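Local coordinates for protein immunomodulatory active chitinase (Trichuris suis, PDB 6G9C) that probably hydrolyses and binds chitin as a family 18 glycoside hydrolase, and is a secreted whipworm protein with immunomodulatory activity, at residues Q168-L171 against A172-E176; A124-S127 against N128-F132. All coordinates share one frame; numbering follows the deposited sequence.

Contact 1 (Q168-L171 against A172-E176); sequences QEIL and AKFEE
Ile170 lays its CG2 methyl over one face of the Phe174 ring, one helical turn further on. The methyl carbon lies 3.8 Å from the ring centroid and 16° off the ring normal, a CH-pi contact displaced somewhat toward the CE2-CZ rim. Ile170 holds CG2 anti to the backbone N and CG1 beside that N (chi1 -75°), while the ring of Phe174 swings back beside its own N (chi1 -77°); one turn apart on the helix, the two side chains then run side by side in the same direction. Both are buried against Phe148 and Phe188 of strands 147-151 and 187-193, part of the way the helix of this beta-alpha-beta unit of the family 18 TIM barrel packs on its two parallel strands. On another flank of helix 160-181, Leu171 and Glu175 meet at a slant: the carboxylate oxygen Glu175 OE2 comes 3.8 Å from Leu171 CG, and both side chains also touch Arg185. The backbone beneath is regular, with Phe174 N donating to Ile170 O at 2.9 Å and Glu175 N to Leu171 O at the same length. Lys173 NZ forms a salt bridge of 3.1 Å with Glu176 OE1.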
ATOM      1  N   GLN A 168      23.317   2.574  16.720  1.00 33.07           N
ATOM      2  CA  GLN A 168      22.993   1.385  17.499  1.00 32.32           C
ATOM      3  C   GLN A 168      21.614   1.513  18.137  1.00 38.79           C
ATOM      4  O   GLN A 168      20.851   0.540  18.186  1.00 37.16           O
ATOM      5  CB  GLN A 168      24.064   1.153  18.575  1.00 36.08           C
ATOM      6  CG  GLN A 168      25.429   0.789  18.005  1.00 38.43           C
ATOM      7  CD  GLN A 168      26.514   0.833  19.062  1.00 43.25           C
ATOM      8  OE1 GLN A 168      26.403   1.572  20.040  1.00 43.90           O
ATOM      9  NE2 GLN A 168      27.558   0.027  18.882  1.00 46.77           N
ATOM     10  N   GLU A 169      21.278   2.711  18.637  1.00 35.16           N
ATOM     11  CA  GLU A 169      19.990   2.907  19.301  1.00 33.43           C
ATOM     12  C   GLU A 169      18.824   2.917  18.304  1.00 38.88           C
ATOM     13  O   GLU A 169      17.729   2.434  18.631  1.00 34.78           O
ATOM     14  CB  GLU A 169      20.025   4.196  20.123  1.00 34.31           C
ATOM     15  CG  GLU A 169      20.926   4.061  21.380  1.00 38.04           C
ATOM     16  CD  GLU A 169      21.379   5.392  21.972  1.00 43.75           C
ATOM     17  OE1 GLU A 169      20.774   6.441  21.669  1.00 44.78           O
ATOM     18  OE2 GLU A 169      22.358   5.383  22.749  1.00 42.46           O
ATOM     19  N   ILE A 170      19.025   3.472  17.101  1.00 34.32           N
ATOM     20  CA  ILE A 170      17.983   3.405  16.065  1.00 34.26           C
ATOM     21  C   ILE A 170      17.629   1.954  15.767  1.00 32.74           C
ATOM     22  O   ILE A 170      16.455   1.562  15.791  1.00 32.70           O
ATOM     23  CB  ILE A 170      18.420   4.136  14.779  1.00 31.51           C
ATOM     24  CG1 ILE A 170      18.341   5.661  14.942  1.00 28.05           C
ATOM     25  CG2 ILE A 170      17.543   3.684  13.545  1.00 27.51           C
ATOM     26  CD1 ILE A 170      19.174   6.437  13.897  1.00 28.45           C
ATOM     27  N   LEU A 171      18.645   1.131  15.494  1.00 32.12           N
ATOM     28  CA  LEU A 171      18.378  -0.267  15.168  1.00 37.76           C
ATOM     29  C   LEU A 171      17.677  -0.968  16.320  1.00 37.88           C
ATOM     30  O   LEU A 171      16.710  -1.709  16.102  1.00 34.11           O
ATOM     31  CB  LEU A 171      19.674  -0.993  14.794  1.00 31.88           C
ATOM     32  CG  LEU A 171      19.517  -2.496  14.526  1.00 40.19           C
ATOM     33  CD1 LEU A 171      18.614  -2.758  13.320  1.00 41.51           C
ATOM     34  CD2 LEU A 171      20.859  -3.175  14.343  1.00 42.12           C
ATOM     35  N   ALA A 172      18.132  -0.726  17.557  1.00 31.56           N
ATOM     36  CA  ALA A 172      17.500  -1.348  18.716  1.00 37.38           C
ATOM     37  C   ALA A 172      16.021  -0.989  18.792  1.00 36.39           C
ATOM     38  O   ALA A 172      15.176  -1.851  19.077  1.00 33.93           O
ATOM     39  CB  ALA A 172      18.220  -0.926  20.004  1.00 37.54           C
ATOM     40  N   LYS A 173      15.691   0.285  18.572  1.00 33.72           N
ATOM     41  CA  LYS A 173      14.289   0.693  18.588  1.00 37.65           C
ATOM     42  C   LYS A 173      13.516   0.024  17.466  1.00 32.86           C
ATOM     43  O   LYS A 173      12.381  -0.434  17.672  1.00 35.95           O
ATOM     44  CB  LYS A 173      14.163   2.208  18.458  1.00 34.64           C
ATOM     45  CG  LYS A 173      12.734   2.717  18.609  1.00 38.22           C
ATOM     46  CD  LYS A 173      12.244   2.487  20.034  1.00 45.96           C
ATOM     47  CE  LYS A 173      11.129   3.448  20.414  1.00 58.92           C
ATOM     48  NZ  LYS A 173      10.186   2.890  21.428  1.00 66.54           N
ATOM     49  N   PHE A 174      14.112  -0.032  16.270  1.00 29.59           N
ATOM     50  CA  PHE A 174      13.437  -0.655  15.128  1.00 30.87           C
ATOM     51  C   PHE A 174      13.116  -2.115  15.435  1.00 33.54           C
ATOM     52  O   PHE A 174      12.019  -2.602  15.131  1.00 31.05           O
ATOM     53  CB  PHE A 174      14.300  -0.544  13.860  1.00 29.05           C
ATOM     54  CG  PHE A 174      14.284   0.829  13.199  1.00 28.22           C
ATOM     55  CD1 PHE A 174      13.665   1.917  13.806  1.00 27.07           C
ATOM     56  CD2 PHE A 174      14.884   1.022  11.955  1.00 27.27           C
ATOM     57  CE1 PHE A 174      13.652   3.168  13.187  1.00 29.93           C
ATOM     58  CE2 PHE A 174      14.878   2.272  11.339  1.00 30.80           C
ATOM     59  CZ  PHE A 174      14.267   3.346  11.963  1.00 29.93           C
ATOM     60  N   GLU A 175      14.053  -2.822  16.073  1.00 36.30           N
ATOM     61  CA  GLU A 175      13.808  -4.213  16.446  1.00 37.53           C
ATOM     62  C   GLU A 175      12.698  -4.325  17.484  1.00 37.56           C
ATOM     63  O   GLU A 175      11.859  -5.233  17.414  1.00 37.33           O
ATOM     64  CB  GLU A 175      15.107  -4.841  16.963  1.00 43.03           C
ATOM     65  CG  GLU A 175      16.123  -5.068  15.845  1.00 40.45           C
ATOM     66  CD  GLU A 175      17.505  -5.407  16.351  1.00 48.34           C
ATOM     67  OE1 GLU A 175      17.801  -5.129  17.532  1.00 49.54           O
ATOM     68  OE2 GLU A 175      18.301  -5.947  15.556  1.00 51.19           O
ATOM     69  N   GLU A 176      12.682  -3.417  18.463  1.00 36.66           N
ATOM     70  CA  GLU A 176      11.642  -3.450  19.487  1.00 39.15           C
ATOM     71  C   GLU A 176      10.279  -3.106  18.892  1.00 37.73           C
ATOM     72  O   GLU A 176       9.258  -3.713  19.246  1.00 35.99           O
ATOM     73  CB  GLU A 176      12.009  -2.485  20.617  1.00 47.30           C
ATOM     74  CG  GLU A 176      10.930  -2.272  21.671  1.00 64.14           C
ATOM     75  CD  GLU A 176      10.826  -0.812  22.113  1.00 76.04           C
ATOM     76  OE1 GLU A 176       9.832  -0.141  21.746  1.00 77.40           O
ATOM     77  OE2 GLU A 176      11.746  -0.333  22.813  1.00 72.86           O
TER

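Contact 2 (A124-S127 against N128-F132); sequences ATYS and NRAKF. With EDO (1,2-ethanediol), chain F.
Thr125 turns its hydroxyl forward to meet the start of helix 126-142, where OG1 accepts from Asn128 N at 3.1 Å. A chi1 of 65° sets OG1 between the backbone N and the carbonyl carbon of Thr125, within range of that N-H. The Asn128 side chain passes the threonine at a slant, and its ND2 donates to Lys121 O. Arg129 folds back toward the start of the helix, its chain bent at chi3 (-61°), and lays one guanidinium face over the peptide joining Thr125 to Tyr126, with Thr125 C 3.4 Å from NH1. The phenol ring stands almost perpendicular to the guanidinium, their planes 84° apart, with Arg129 NH2 near the ring plane, 4.0 Å from Tyr126 CD1. The guanidinium is also held by other partners: NE pairs with Glu169, NH1 donates to Ala123 O, and a water in the guanidinium plane accepts from NH1 at 3.0 Å while donating to Ala124 O. Tyr126 N, at the first turn of the helix, donates to O2 of an ethanediol, probably from the crystallisation liquor, at 3.1 Å. The hydroxyl receiving an N-H three residues on is the classic threonine N-cap, here opening an outer helix of the TIM barrel.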
ATOM      1  N   ALA A 124      24.136  14.230  20.897  1.00 40.71           N
ATOM      2  CA  ALA A 124      25.094  14.453  21.979  1.00 45.05           C
ATOM      3  C   ALA A 124      24.800  13.635  23.236  1.00 50.06           C
ATOM      4  O   ALA A 124      25.721  13.373  24.020  1.00 46.92           O
ATOM      5  CB  ALA A 124      25.142  15.942  22.336  1.00 45.08           C
ATOM      6  N   THR A 125      23.541  13.273  23.490  1.00 42.57           N
ATOM      7  CA  THR A 125      23.182  12.556  24.711  1.00 44.44           C
ATOM      8  C   THR A 125      22.116  11.509  24.405  1.00 44.94           C
ATOM      9  O   THR A 125      21.359  11.636  23.437  1.00 45.26           O
ATOM     10  CB  THR A 125      22.642  13.493  25.804  1.00 55.45           C
ATOM     11  OG1 THR A 125      21.406  14.068  25.362  1.00 51.92           O
ATOM     12  CG2 THR A 125      23.633  14.601  26.124  1.00 61.01           C
ATOM     13  N   TYR A 126      22.048  10.483  25.265  1.00 45.66           N
ATOM     14  CA  TYR A 126      20.995   9.472  25.157  1.00 46.08           C
ATOM     15  C   TYR A 126      19.615  10.115  25.153  1.00 41.32           C
ATOM     16  O   TYR A 126      18.755   9.759  24.337  1.00 42.44           O
ATOM     17  CB  TYR A 126      21.089   8.457  26.307  1.00 44.32           C
ATOM     18  CG  TYR A 126      20.098   7.322  26.145  1.00 41.91           C
ATOM     19  CD1 TYR A 126      20.399   6.228  25.338  1.00 44.76           C
ATOM     20  CD2 TYR A 126      18.850   7.367  26.749  1.00 43.53           C
ATOM     21  CE1 TYR A 126      19.496   5.196  25.159  1.00 47.12           C
ATOM     22  CE2 TYR A 126      17.932   6.333  26.570  1.00 49.01           C
ATOM     23  CZ  TYR A 126      18.266   5.253  25.777  1.00 51.82           C
ATOM     24  OH  TYR A 126      17.368   4.226  25.591  1.00 58.56           O
ATOM     25  N   SER A 127      19.404  11.086  26.046  1.00 43.59           N
ATOM     26  CA  SER A 127      18.121  11.773  26.154  1.00 53.09           C
ATOM     27  C   SER A 127      17.719  12.415  24.826  1.00 47.92           C
ATOM     28  O   SER A 127      16.587  12.262  24.358  1.00 45.98           O
ATOM     29  CB  SER A 127      18.212  12.823  27.267  1.00 60.91           C
ATOM     30  OG  SER A 127      16.932  13.214  27.716  1.00 70.61           O
ATOM     31  N   ASN A 128      18.642  13.140  24.204  1.00 46.94           N
ATOM     32  CA  ASN A 128      18.319  13.789  22.940  1.00 44.96           C
ATOM     33  C   ASN A 128      18.050  12.759  21.848  1.00 46.36           C
ATOM     34  O   ASN A 128      17.099  12.903  21.070  1.00 47.14           O
ATOM     35  CB  ASN A 128      19.455  14.722  22.536  1.00 42.85           C
ATOM     36  CG  ASN A 128      19.551  15.953  23.413  1.00 47.07           C
ATOM     37  OD1 ASN A 128      18.770  16.129  24.339  1.00 48.11           O
ATOM     38  ND2 ASN A 128      20.513  16.817  23.116  1.00 52.02           N
ATOM     39  N   ARG A 129      18.870  11.706  21.780  1.00 43.82           N
ATOM     40  CA  ARG A 129      18.691  10.707  20.734  1.00 42.39           C
ATOM     41  C   ARG A 129      17.378   9.951  20.907  1.00 38.63           C
ATOM     42  O   ARG A 129      16.715   9.614  19.918  1.00 39.14           O
ATOM     43  CB  ARG A 129      19.880   9.741  20.714  1.00 41.97           C
ATOM     44  CG  ARG A 129      21.229  10.425  20.478  1.00 46.28           C
ATOM     45  CD  ARG A 129      22.358   9.413  20.324  1.00 40.96           C
ATOM     46  NE  ARG A 129      22.532   8.584  21.525  1.00 42.61           N
ATOM     47  CZ  ARG A 129      23.453   8.776  22.474  1.00 45.03           C
ATOM     48  NH1 ARG A 129      24.323   9.785  22.408  1.00 42.24           N
ATOM     49  NH2 ARG A 129      23.511   7.941  23.501  1.00 43.97           N
ATOM     50  N   ALA A 130      16.982   9.683  22.155  1.00 40.44           N
ATOM     51  CA  ALA A 130      15.738   8.959  22.406  1.00 46.33           C
ATOM     52  C   ALA A 130      14.522   9.777  21.982  1.00 42.95           C
ATOM     53  O   ALA A 130      13.551   9.225  21.450  1.00 40.33           O
ATOM     54  CB  ALA A 130      15.637   8.580  23.887  1.00 43.37           C
ATOM     55  N   LYS A 131      14.547  11.089  22.233  1.00 43.77           N
ATOM     56  CA  LYS A 131      13.456  11.944  21.783  1.00 45.05           C
ATOM     57  C   LYS A 131      13.341  11.912  20.266  1.00 44.93           C
ATOM     58  O   LYS A 131      12.249  11.742  19.714  1.00 43.68           O
ATOM     59  CB  LYS A 131      13.666  13.376  22.276  1.00 47.47           C
ATOM     60  CG  LYS A 131      12.471  14.264  21.990  1.00 51.81           C
ATOM     61  CD  LYS A 131      12.694  15.691  22.444  1.00 54.11           C
ATOM     62  CE  LYS A 131      11.518  16.564  22.033  1.00 58.08           C
ATOM     63  NZ  LYS A 131      11.577  17.921  22.640  1.00 64.48           N
ATOM     64  N   PHE A 132      14.472  12.067  19.574  1.00 37.67           N
ATOM     65  CA  PHE A 132      14.479  11.974  18.117  1.00 32.46           C
ATOM     66  C   PHE A 132      13.977  10.614  17.638  1.00 36.61           C
ATOM     67  O   PHE A 132      13.144  10.531  16.726  1.00 36.14           O
ATOM     68  CB  PHE A 132      15.889  12.238  17.594  1.00 33.58           C
ATOM     69  CG  PHE A 132      16.097  11.798  16.176  1.00 36.17           C
ATOM     70  CD1 PHE A 132      15.517  12.498  15.140  1.00 35.80           C
ATOM     71  CD2 PHE A 132      16.864  10.682  15.881  1.00 35.33           C
ATOM     72  CE1 PHE A 132      15.696  12.106  13.833  1.00 37.71           C
ATOM     73  CE2 PHE A 132      17.049  10.282  14.574  1.00 35.80           C
ATOM     74  CZ  PHE A 132      16.464  11.000  13.543  1.00 38.42           C
TER
HETATM   75  C1  EDO F 504      23.433  11.604  28.728  1.00 43.54           C
HETATM   76  O1  EDO F 504      22.285  10.755  28.627  1.00 47.56           O
HETATM   77  C2  EDO F 504      24.673  10.798  28.396  1.00 42.67           C
HETATM   78  O2  EDO F 504      24.467  10.167  27.134  1.00 56.12           O
HETATM   79  O   HOH W   1      26.781  10.637  23.987  1.00 47.40           O

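Following the chain from the N terminus, contact 2 comes first, where the turn after helix 117-122 enters helix 126-142. Strand 147-151 then returns to the barrel, and contact 1 lies midway along helix 160-181, before strand 187-193. Neither closes a long loop: each joins adjoining pieces of one continuous stretch, and they follow in series without nesting or crossing. The centres of contact 1 and contact 2 are about 13 Å apart, and the link between the neighbouring helices is direct. Glu169 OE1 forms a 2.8 Å salt bridge with Arg129 NE, and Glu169 OE2 packs 3.4 Å from Tyr126 CD1. The start of one outer helix is thereby tied to the middle of the next.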